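PDB 7A0H: F-actin-capping protein subunit alpha from Plasmodium berghei, which probably caps the fast-growing barbed ends of actin filaments, blocking subunit exchange there, and is built here as a homodimer of two alpha subunits. Local coordinates for residues A[14-19]-A[29-34]; A[78-83]-A[89-94]; A[67-72]-A[174-179]. One frame throughout, in Å; residues are numbered along the deposited sequence. Where two conformers were deposited one is given.

Overall arrangement
Contact 1 joins the first two helices at one end of the subunit, its centre about 23 Å from that of contact 2 and about 26 Å from that of contact 3. It comes close to contact 2 at the end of Lys32, whose NZ lies 4.0 Å from Leu94 CD1. Contacts 2 and 3 are close neighbours, their centres about 12 Å apart, and they share strand 66-70 as a layer between them. On one side of that strand Ile68 and Ile70 pack against the hairpin of contact 2: Ile68 CD1 is 3.6 Å from Ala89 CB. On its other side Ile69 packs onto strand 170-183, in contact 3.

Contact 1. Residues A[14-19]-A[29-34]; sequences HVLSNA and SNLKTI
Leu31 CD1 is the methyl on which the apolar packing converges: it rests against Val15 and Leu16 together, 3.9 Å from Leu16 CD2 and 4.1 Å from Val15 CG2. Val15 CG2 and Leu16 CD2 are themselves 4.3 Å apart, so they form a shallow notch that receives the leucine end. Leu31 gets there by running almost straight out from its helix: CD1 is anti to its own CA (chi2 177°) and is the farthest point of the chain. Val15 meets it tip to tip, with CG2, the branch lying between the backbone N and the carbonyl carbon. Leu16 behaves differently. Its side chain slides past Leu31 in the opposite direction, and the touch is made by the side branch CD2, while CD1 continues the chain (chi2 -173°).

The backbones stay well apart here, with Val15 CA and Leu31 CA 9.9 Å from each other, and the gap is bridged by side chains. The two segments belong to helices 3-18 and 21-35, which run antiparallel as a helical hairpin; with helix 39-55 they make up the N-terminal helical part of the subunit, as in other capping proteins. Leu16 also packs on Ile48 of that third helix, and both Val15 and Leu16 touch Leu27, one turn before Leu31.

Hydrogen bonding stays within each helix. Ala19 N reaches Val15 O in a weak bond as the first helix gives out. In the second helix, Thr33 OG1 donates to Asn30 O over 2.8 Å, from 34° off the carbonyl plane, and the same oxygen takes a weak bond from Ile34 N.

Contacts with the second subunit lie close by: His14 packs on Leu27 of the second subunit, and Asn30 on Phe11 of the second subunit.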
loop_
_atom_site.group_PDB
_atom_site.type_symbol
_atom_site.label_atom_id
_atom_site.label_comp_id
_atom_site.label_asym_id
_atom_site.label_seq_id
_atom_site.Cartn_x
_atom_site.Cartn_y
_atom_site.Cartn_z
ATOM N N HIS A 14 4.501 -3.861 -13.629
ATOM C CA HIS A 14 4.391 -2.757 -12.690
ATOM C C HIS A 14 3.067 -2.776 -11.949
ATOM O O HIS A 14 3.034 -2.544 -10.742
ATOM C CB HIS A 14 4.582 -1.436 -13.433
ATOM C CG HIS A 14 4.643 -0.245 -12.533
ATOM N ND1 HIS A 14 3.813 0.845 -12.696
ATOM C CD2 HIS A 14 5.398 0.014 -11.439
ATOM C CE1 HIS A 14 4.073 1.737 -11.755
ATOM N NE2 HIS A 14 5.029 1.256 -10.978
ATOM N N VAL A 15 1.973 -3.105 -12.625
ATOM C CA VAL A 15 0.681 -3.083 -11.948
ATOM C C VAL A 15 0.545 -4.240 -10.977
ATOM O O VAL A 15 -0.019 -4.087 -9.895
ATOM C CB VAL A 15 -0.486 -3.059 -12.951
ATOM C CG1 VAL A 15 -0.504 -1.728 -13.681
ATOM C CG2 VAL A 15 -0.403 -4.216 -13.913
ATOM N N LEU A 16 1.030 -5.414 -11.345
ATOM C CA LEU A 16 0.913 -6.541 -10.409
ATOM C C LEU A 16 1.924 -6.427 -9.284
ATOM O O LEU A 16 1.699 -6.961 -8.198
ATOM C CB LEU A 16 1.085 -7.873 -11.137
ATOM C CG LEU A 16 0.185 -8.152 -12.347
ATOM C CD1 LEU A 16 0.350 -9.551 -12.867
ATOM C CD2 LEU A 16 -1.280 -7.963 -12.010
ATOM N N SER A 17 3.045 -5.759 -9.539
ATOM C CA SER A 17 4.032 -5.481 -8.504
ATOM C C SER A 17 3.417 -4.629 -7.415
ATOM O O SER A 17 3.598 -4.882 -6.221
ATOM C CB SER A 17 5.245 -4.791 -9.114
ATOM O OG SER A 17 6.155 -4.367 -8.124
ATOM N N ASN A 18 2.718 -3.582 -7.814
ATOM C CA ASN A 18 2.303 -2.546 -6.883
ATOM C C ASN A 18 0.927 -2.802 -6.286
ATOM O O ASN A 18 0.533 -2.104 -5.344
ATOM C CB ASN A 18 2.325 -1.206 -7.632
ATOM C CG ASN A 18 3.738 -0.639 -7.767
ATOM O OD1 ASN A 18 4.226 -0.433 -8.871
ATOM N ND2 ASN A 18 4.406 -0.419 -6.645
ATOM N N ALA A 19 0.194 -3.759 -6.824
ATOM C CA ALA A 19 -1.150 -4.047 -6.358
ATOM C C ALA A 19 -1.140 -4.789 -5.017
ATOM O O ALA A 19 -0.351 -5.718 -4.826
ATOM C CB ALA A 19 -1.865 -4.866 -7.430
ATOM N N SER A 29 -7.852 -10.317 -14.214
ATOM C CA SER A 29 -9.056 -10.396 -15.034
ATOM C C SER A 29 -9.186 -9.212 -15.980
ATOM O O SER A 29 -9.597 -9.376 -17.138
ATOM C CB SER A 29 -10.293 -10.501 -14.147
ATOM O OG SER A 29 -11.470 -10.322 -14.909
ATOM N N ASN A 30 -8.880 -7.999 -15.507
ATOM C CA ASN A 30 -9.003 -6.840 -16.380
ATOM C C ASN A 30 -7.917 -6.868 -17.446
ATOM O O ASN A 30 -8.119 -6.379 -18.560
ATOM C CB ASN A 30 -8.888 -5.525 -15.592
ATOM C CG ASN A 30 -10.146 -5.170 -14.804
ATOM O OD1 ASN A 30 -11.231 -5.692 -15.058
ATOM N ND2 ASN A 30 -10.000 -4.255 -13.847
ATOM N N LEU A 31 -6.758 -7.432 -17.111
ATOM C CA LEU A 31 -5.651 -7.512 -18.058
ATOM C C LEU A 31 -5.962 -8.508 -19.175
ATOM O O LEU A 31 -5.594 -8.290 -20.340
ATOM C CB LEU A 31 -4.367 -7.889 -17.303
ATOM C CG LEU A 31 -3.732 -6.807 -16.413
ATOM C CD1 LEU A 31 -2.489 -7.343 -15.648
ATOM C CD2 LEU A 31 -3.374 -5.541 -17.200
ATOM N N LYS A 32 -6.649 -9.603 -18.838
ATOM C CA LYS A 32 -7.043 -10.591 -19.837
ATOM C C LYS A 32 -8.054 -10.009 -20.821
ATOM O O LYS A 32 -7.930 -10.206 -22.036
ATOM C CB LYS A 32 -7.614 -11.831 -19.134
ATOM C CG LYS A 32 -6.571 -12.737 -18.480
ATOM C CD LYS A 32 -7.210 -14.042 -18.012
ATOM C CE LYS A 32 -6.208 -15.001 -17.321
ATOM N NZ LYS A 32 -6.743 -16.405 -17.190
ATOM N N THR A 33 -9.079 -9.315 -20.324
ATOM C CA THR A 33 -10.058 -8.743 -21.246
ATOM C C THR A 33 -9.376 -7.848 -22.282
ATOM O O THR A 33 -9.730 -7.869 -23.468
ATOM C CB THR A 33 -11.127 -7.945 -20.488
ATOM O OG1 THR A 33 -10.570 -6.741 -19.949
ATOM C CG2 THR A 33 -11.737 -8.756 -19.351
ATOM N N ILE A 34 -8.387 -7.073 -21.853
ATOM C CA ILE A 34 -7.668 -6.193 -22.757
ATOM C C ILE A 34 -6.693 -6.992 -23.609
ATOM O O ILE A 34 -6.643 -6.849 -24.830
ATOM C CB ILE A 34 -6.940 -5.099 -21.956
ATOM C CG1 ILE A 34 -7.896 -4.276 -21.082
ATOM C CG2 ILE A 34 -6.196 -4.178 -22.885
ATOM C CD1 ILE A 34 -9.072 -3.681 -21.789
#

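Contact 2. Residues A[78-83]-A[89-94]; sequences NLYLHP and ANVNHL
Ala89 is paired with Tyr80 through both of its backbone polar atoms. Ala89 N donates to Tyr80 O over 2.9 Å, and Ala89 O accepts from Tyr80 N over 3.0 Å. This is an antiparallel hydrogen-bonded pair, with the methyl of Ala89 and the ring of Tyr80 on the same face of the sheet.

At Asn90 the side chain meets Leu79, which crosses it obliquely. Leu79 CD2 approaches the carboxamide from above its plane, 3.4 Å from Asn90 ND2. The backbone of Asn90 bonds onward to strand 97-103, so the hairpin of strands 79-82 and 87-92 is the middle of a four-stranded antiparallel meander.

Val91 comes next, its CB 4.1 Å from Tyr80 CD2, the two side chains crossing at about a right angle. Tyr80 has its CG beside the backbone N (chi1 -65°), which sends the ring along the hairpin past Val91 to His93. Val91 CG1 in turn covers one face of the His93 imidazole.

His93 lies beyond the strand and comes at Tyr80 from the opposite direction. The rings meet at their rims, centroids 5.5 Å apart and planes at 81°, so this is not a stack. The phenol hydroxyl is hydrogen-bonded to Glu54 at the end of helix 39-55. A water donates to Asn78 O and is hydrogen-bonded to His93 NE2 at 3.3 Å, while His93 ND1 has a weak bond to Asn53.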
loop_
_atom_site.group_PDB
_atom_site.type_symbol
_atom_site.label_atom_id
_atom_site.label_comp_id
_atom_site.label_asym_id
_atom_site.label_seq_id
_atom_site.Cartn_x
_atom_site.Cartn_y
_atom_site.Cartn_z
ATOM N N ASN A 78 8.122 -28.882 -12.125
ATOM C CA ASN A 78 7.092 -27.869 -12.273
ATOM C C ASN A 78 5.919 -28.159 -11.359
ATOM O O ASN A 78 4.860 -27.507 -11.465
ATOM C CB ASN A 78 6.710 -27.825 -13.751
ATOM C CG ASN A 78 7.946 -27.579 -14.662
ATOM O OD1 ASN A 78 8.531 -26.485 -14.673
ATOM N ND2 ASN A 78 8.378 -28.627 -15.374
ATOM N N LEU A 79 6.093 -29.141 -10.474
ATOM C CA LEU A 79 5.123 -29.616 -9.489
ATOM C C LEU A 79 5.525 -29.133 -8.082
ATOM O O LEU A 79 6.534 -28.440 -7.867
ATOM C CB LEU A 79 5.003 -31.153 -9.613
ATOM C CG LEU A 79 4.818 -31.697 -11.093
ATOM C CD1 LEU A 79 4.610 -33.177 -11.241
ATOM C CD2 LEU A 79 3.653 -31.062 -11.806
ATOM N N TYR A 80 4.704 -29.495 -7.094
ATOM C CA TYR A 80 4.829 -29.049 -5.713
ATOM C C TYR A 80 4.662 -30.267 -4.818
ATOM O O TYR A 80 3.677 -30.989 -4.948
ATOM C CB TYR A 80 3.779 -27.968 -5.349
ATOM C CG TYR A 80 4.059 -26.721 -6.166
ATOM C CD1 TYR A 80 5.043 -25.845 -5.764
ATOM C CD2 TYR A 80 3.377 -26.472 -7.402
ATOM C CE1 TYR A 80 5.357 -24.759 -6.516
ATOM C CE2 TYR A 80 3.670 -25.336 -8.197
ATOM C CZ TYR A 80 4.672 -24.524 -7.774
ATOM O OH TYR A 80 4.930 -23.453 -8.541
ATOM N N LEU A 81 5.569 -30.444 -3.842
ATOM C CA LEU A 81 5.541 -31.651 -3.025
ATOM C C LEU A 81 4.587 -31.449 -1.873
ATOM O O LEU A 81 4.549 -30.378 -1.239
ATOM C CB LEU A 81 6.923 -32.019 -2.482
ATOM C CG LEU A 81 7.015 -33.304 -1.628
ATOM C CD1 LEU A 81 6.811 -34.570 -2.460
ATOM C CD2 LEU A 81 8.359 -33.369 -0.895
ATOM N N HIS A 82 3.791 -32.438 -1.641
ATOM C CA HIS A 82 3.207 -32.550 -0.315
ATOM C C HIS A 82 3.985 -33.648 0.456
ATOM O O HIS A 82 3.809 -34.825 0.166
ATOM C CB HIS A 82 1.734 -32.913 -0.432
ATOM C CG HIS A 82 1.001 -32.874 0.870
ATOM N ND1 HIS A 82 1.123 -33.861 1.818
ATOM C CD2 HIS A 82 0.049 -32.019 1.322
ATOM C CE1 HIS A 82 0.251 -33.633 2.788
ATOM N NE2 HIS A 82 -0.393 -32.511 2.526
ATOM N N PRO A 83 4.863 -33.303 1.395
ATOM C CA PRO A 83 5.789 -34.315 1.951
ATOM C C PRO A 83 5.130 -35.390 2.821
ATOM O O PRO A 83 5.607 -36.531 2.874
ATOM C CB PRO A 83 6.811 -33.479 2.724
ATOM C CG PRO A 83 6.228 -32.150 2.862
ATOM C CD PRO A 83 5.361 -31.932 1.630
ATOM N N ALA A 89 1.979 -32.348 -6.813
ATOM C CA ALA A 89 0.716 -31.765 -7.237
ATOM C C ALA A 89 1.036 -30.771 -8.331
ATOM O O ALA A 89 1.942 -29.919 -8.202
ATOM C CB ALA A 89 -0.017 -31.080 -6.086
ATOM N N ASN A 90 0.295 -30.887 -9.409
ATOM C CA ASN A 90 0.369 -29.928 -10.495
ATOM C C ASN A 90 -0.660 -28.850 -10.218
ATOM O O ASN A 90 -1.830 -29.160 -9.995
ATOM C CB ASN A 90 0.109 -30.627 -11.816
ATOM C CG ASN A 90 0.626 -29.840 -12.951
ATOM O OD1 ASN A 90 0.620 -28.607 -12.903
ATOM N ND2 ASN A 90 1.138 -30.519 -13.957
ATOM N N VAL A 91 -0.256 -27.595 -10.243
ATOM C CA VAL A 91 -1.176 -26.561 -9.788
ATOM C C VAL A 91 -1.535 -25.580 -10.888
ATOM O O VAL A 91 -0.734 -25.283 -11.774
ATOM C CB VAL A 91 -0.515 -25.836 -8.579
ATOM C CG1 VAL A 91 -0.996 -24.522 -8.459
ATOM C CG2 VAL A 91 -0.790 -26.645 -7.255
ATOM N N ASN A 92 -2.737 -25.000 -10.800
ATOM C CA ASN A 92 -3.037 -23.811 -11.603
ATOM C C ASN A 92 -2.918 -22.585 -10.703
ATOM O O ASN A 92 -3.710 -22.402 -9.758
ATOM C CB ASN A 92 -4.404 -23.856 -12.274
ATOM C CG ASN A 92 -4.643 -22.650 -13.213
ATOM O OD1 ASN A 92 -4.032 -21.585 -13.024
ATOM N ND2 ASN A 92 -5.476 -22.855 -14.300
ATOM N N HIS A 93 -1.962 -21.736 -11.045
ATOM C CA HIS A 93 -1.638 -20.596 -10.200
ATOM C C HIS A 93 -2.675 -19.483 -10.309
ATOM O O HIS A 93 -2.948 -18.811 -9.310
ATOM C CB HIS A 93 -0.267 -20.091 -10.574
ATOM C CG HIS A 93 0.819 -21.053 -10.263
ATOM N ND1 HIS A 93 1.330 -21.205 -8.986
ATOM C CD2 HIS A 93 1.499 -21.903 -11.056
ATOM C CE1 HIS A 93 2.292 -22.113 -9.018
ATOM N NE2 HIS A 93 2.428 -22.533 -10.268
ATOM N N LEU A 94 -3.240 -19.252 -11.488
ATOM C CA LEU A 94 -4.286 -18.241 -11.574
ATOM C C LEU A 94 -5.528 -18.722 -10.851
ATOM O O LEU A 94 -6.173 -17.965 -10.116
ATOM C CB LEU A 94 -4.607 -17.912 -13.030
ATOM C CG LEU A 94 -3.415 -17.592 -13.928
ATOM C CD1 LEU A 94 -3.609 -18.124 -15.370
ATOM C CD2 LEU A 94 -3.207 -16.075 -13.904
HETATM O O HOH W 1 4.835 -24.356 -11.524
#

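Contact 3. Residues A[67-72]-A[174-179]; sequences YIIICK and FLLICC
Ile69 and Leu176 point at each other across the gap between two strands and meet tip to tip. Leu176 CD2 lies against both methyls of the isoleucine, 3.8 Å from Ile69 CG2 and 4.0 Å from Ile69 CD1. Ile69 CG2 stands anti to the backbone N, while CG1 lies beside that N (chi1 -45°) and extends to CD1, anti to CA (chi2 -178°); both methyls thereby reach Leu176 CD2. The same two methyls also meet Cys178, whose SG is 4.2 Å from Ile69 CG2, so the isoleucine rests over Leu176 and Cys178 together. Cys71 adds a looser touch further along, with its SG 4.4 Å from Leu176 CD2. Tyr57 packs on both Cys71 and Leu176, and Tyr163 on Ile69.

The backbones are held apart at this point, Ile69 CA and Cys178 CA being 8.8 Å from each other. Ile177 points the other way, onto helix 112-131, and next to Cys178 is Cys179, for which a disulfide to Cys158 has been seen. Strand 66-70 thus packs face to face on one side of the long five-stranded antiparallel sheet, with helix 112-131 on its opposite side, as in the central sheet of the capping protein fold.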
loop_
_atom_site.group_PDB
_atom_site.type_symbol
_atom_site.label_atom_id
_atom_site.label_comp_id
_atom_site.label_asym_id
_atom_site.label_seq_id
_atom_site.Cartn_x
_atom_site.Cartn_y
_atom_site.Cartn_z
ATOM N N TYR A 67 -3.910 -29.159 2.100
ATOM C CA TYR A 67 -3.380 -27.990 1.443
ATOM C C TYR A 67 -2.046 -28.385 0.815
ATOM O O TYR A 67 -1.289 -29.181 1.373
ATOM C CB TYR A 67 -3.120 -26.791 2.374
ATOM C CG TYR A 67 -4.415 -26.140 2.886
ATOM C CD1 TYR A 67 -5.140 -25.236 2.103
ATOM C CD2 TYR A 67 -4.917 -26.457 4.172
ATOM C CE1 TYR A 67 -6.353 -24.688 2.575
ATOM C CE2 TYR A 67 -6.117 -25.934 4.620
ATOM C CZ TYR A 67 -6.831 -25.055 3.833
ATOM O OH TYR A 67 -8.001 -24.540 4.324
ATOM N N ILE A 68 -1.809 -27.840 -0.350
ATOM C CA ILE A 68 -0.505 -27.806 -0.985
ATOM C C ILE A 68 0.000 -26.431 -0.675
ATOM O O ILE A 68 -0.773 -25.462 -0.744
ATOM C CB ILE A 68 -0.586 -28.005 -2.524
ATOM C CG1 ILE A 68 -1.106 -29.387 -2.904
ATOM C CG2 ILE A 68 0.791 -27.780 -3.120
ATOM C CD1 ILE A 68 -0.096 -30.473 -2.563
ATOM N N ILE A 69 1.279 -26.322 -0.341
ATOM C CA ILE A 69 1.846 -25.012 -0.060
ATOM C C ILE A 69 2.827 -24.676 -1.158
ATOM O O ILE A 69 3.756 -25.448 -1.424
ATOM C CB ILE A 69 2.520 -24.952 1.297
ATOM C CG1 ILE A 69 1.667 -25.610 2.383
ATOM C CG2 ILE A 69 2.738 -23.500 1.631
ATOM C CD1 ILE A 69 2.338 -25.485 3.678
ATOM N N ILE A 70 2.640 -23.512 -1.774
ATOM C CA ILE A 70 3.418 -23.124 -2.912
ATOM C C ILE A 70 4.571 -22.288 -2.455
ATOM O O ILE A 70 4.346 -21.202 -1.929
ATOM C CB ILE A 70 2.594 -22.288 -3.900
ATOM C CG1 ILE A 70 1.231 -22.866 -4.260
ATOM C CG2 ILE A 70 3.374 -22.127 -5.132
ATOM C CD1 ILE A 70 1.307 -24.242 -4.808
ATOM N N CYS A 71 5.801 -22.713 -2.733
ATOM C CA CYS A 71 6.963 -21.889 -2.387
ATOM C C CYS A 71 8.168 -22.576 -3.002
ATOM O O CYS A 71 8.064 -23.738 -3.407
ATOM C CB CYS A 71 7.146 -21.792 -0.859
ATOM S SG CYS A 71 7.237 -23.483 -0.074
ATOM N N LYS A 72 9.342 -21.920 -2.918
ATOM C CA LYS A 72 10.551 -22.541 -3.460
ATOM C C LYS A 72 10.720 -23.948 -2.946
ATOM O O LYS A 72 10.992 -24.883 -3.704
ATOM C CB LYS A 72 11.809 -21.797 -3.038
ATOM C CG LYS A 72 11.935 -20.403 -3.425
ATOM C CD LYS A 72 13.138 -19.819 -2.722
ATOM C CE LYS A 72 13.304 -18.361 -3.131
ATOM N NZ LYS A 72 14.481 -17.767 -2.464
ATOM N N PHE A 174 13.197 -27.794 6.326
ATOM C CA PHE A 174 12.502 -26.545 6.196
ATOM C C PHE A 174 11.159 -26.767 6.820
ATOM O O PHE A 174 10.434 -27.682 6.399
ATOM C CB PHE A 174 12.380 -26.150 4.759
ATOM C CG PHE A 174 11.744 -24.770 4.546
ATOM C CD1 PHE A 174 12.466 -23.636 4.842
ATOM C CD2 PHE A 174 10.441 -24.635 4.060
ATOM C CE1 PHE A 174 11.933 -22.358 4.633
ATOM C CE2 PHE A 174 9.872 -23.343 3.824
ATOM C CZ PHE A 174 10.617 -22.219 4.093
ATOM N N LEU A 175 10.885 -25.985 7.875
ATOM C CA LEU A 175 9.684 -26.134 8.702
ATOM C C LEU A 175 8.888 -24.883 8.482
ATOM O O LEU A 175 9.461 -23.775 8.542
ATOM C CB LEU A 175 9.987 -26.266 10.222
ATOM C CG LEU A 175 10.810 -27.449 10.767
ATOM C CD1 LEU A 175 12.271 -27.110 10.617
ATOM C CD2 LEU A 175 10.465 -27.858 12.233
ATOM N N LEU A 176 7.580 -25.051 8.335
ATOM C CA LEU A 176 6.734 -23.951 7.873
ATOM C C LEU A 176 5.326 -24.024 8.443
ATOM O O LEU A 176 4.645 -25.090 8.415
ATOM C CB LEU A 176 6.625 -23.987 6.341
ATOM C CG LEU A 176 5.740 -22.952 5.583
ATOM C CD1 LEU A 176 6.310 -21.555 5.744
ATOM C CD2 LEU A 176 5.715 -23.356 4.044
ATOM N N ILE A 177 4.906 -22.875 8.980
ATOM C CA ILE A 177 3.537 -22.709 9.487
ATOM C C ILE A 177 2.844 -21.564 8.713
ATOM O O ILE A 177 3.408 -20.467 8.602
ATOM C CB ILE A 177 3.487 -22.385 10.983
ATOM C CG1 ILE A 177 4.235 -23.431 11.809
ATOM C CG2 ILE A 177 2.000 -22.319 11.449
ATOM C CD1 ILE A 177 4.374 -23.017 13.442
ATOM N N CYS A 178 1.595 -21.805 8.372
ATOM C CA CYS A 178 0.804 -20.795 7.635
ATOM C C CYS A 178 -0.570 -20.626 8.227
ATOM O O CYS A 178 -1.305 -21.628 8.454
ATOM C CB CYS A 178 0.583 -21.238 6.131
ATOM S SG CYS A 178 2.048 -21.651 5.297
ATOM N N CYS A 179 -0.970 -19.365 8.452
ATOM C CA CYS A 179 -2.375 -19.090 8.776
ATOM C C CYS A 179 -2.841 -17.873 7.973
ATOM O O CYS A 179 -2.121 -16.879 7.815
ATOM C CB CYS A 179 -2.642 -18.902 10.321
ATOM S SG CYS A 179 -2.556 -20.467 11.417
#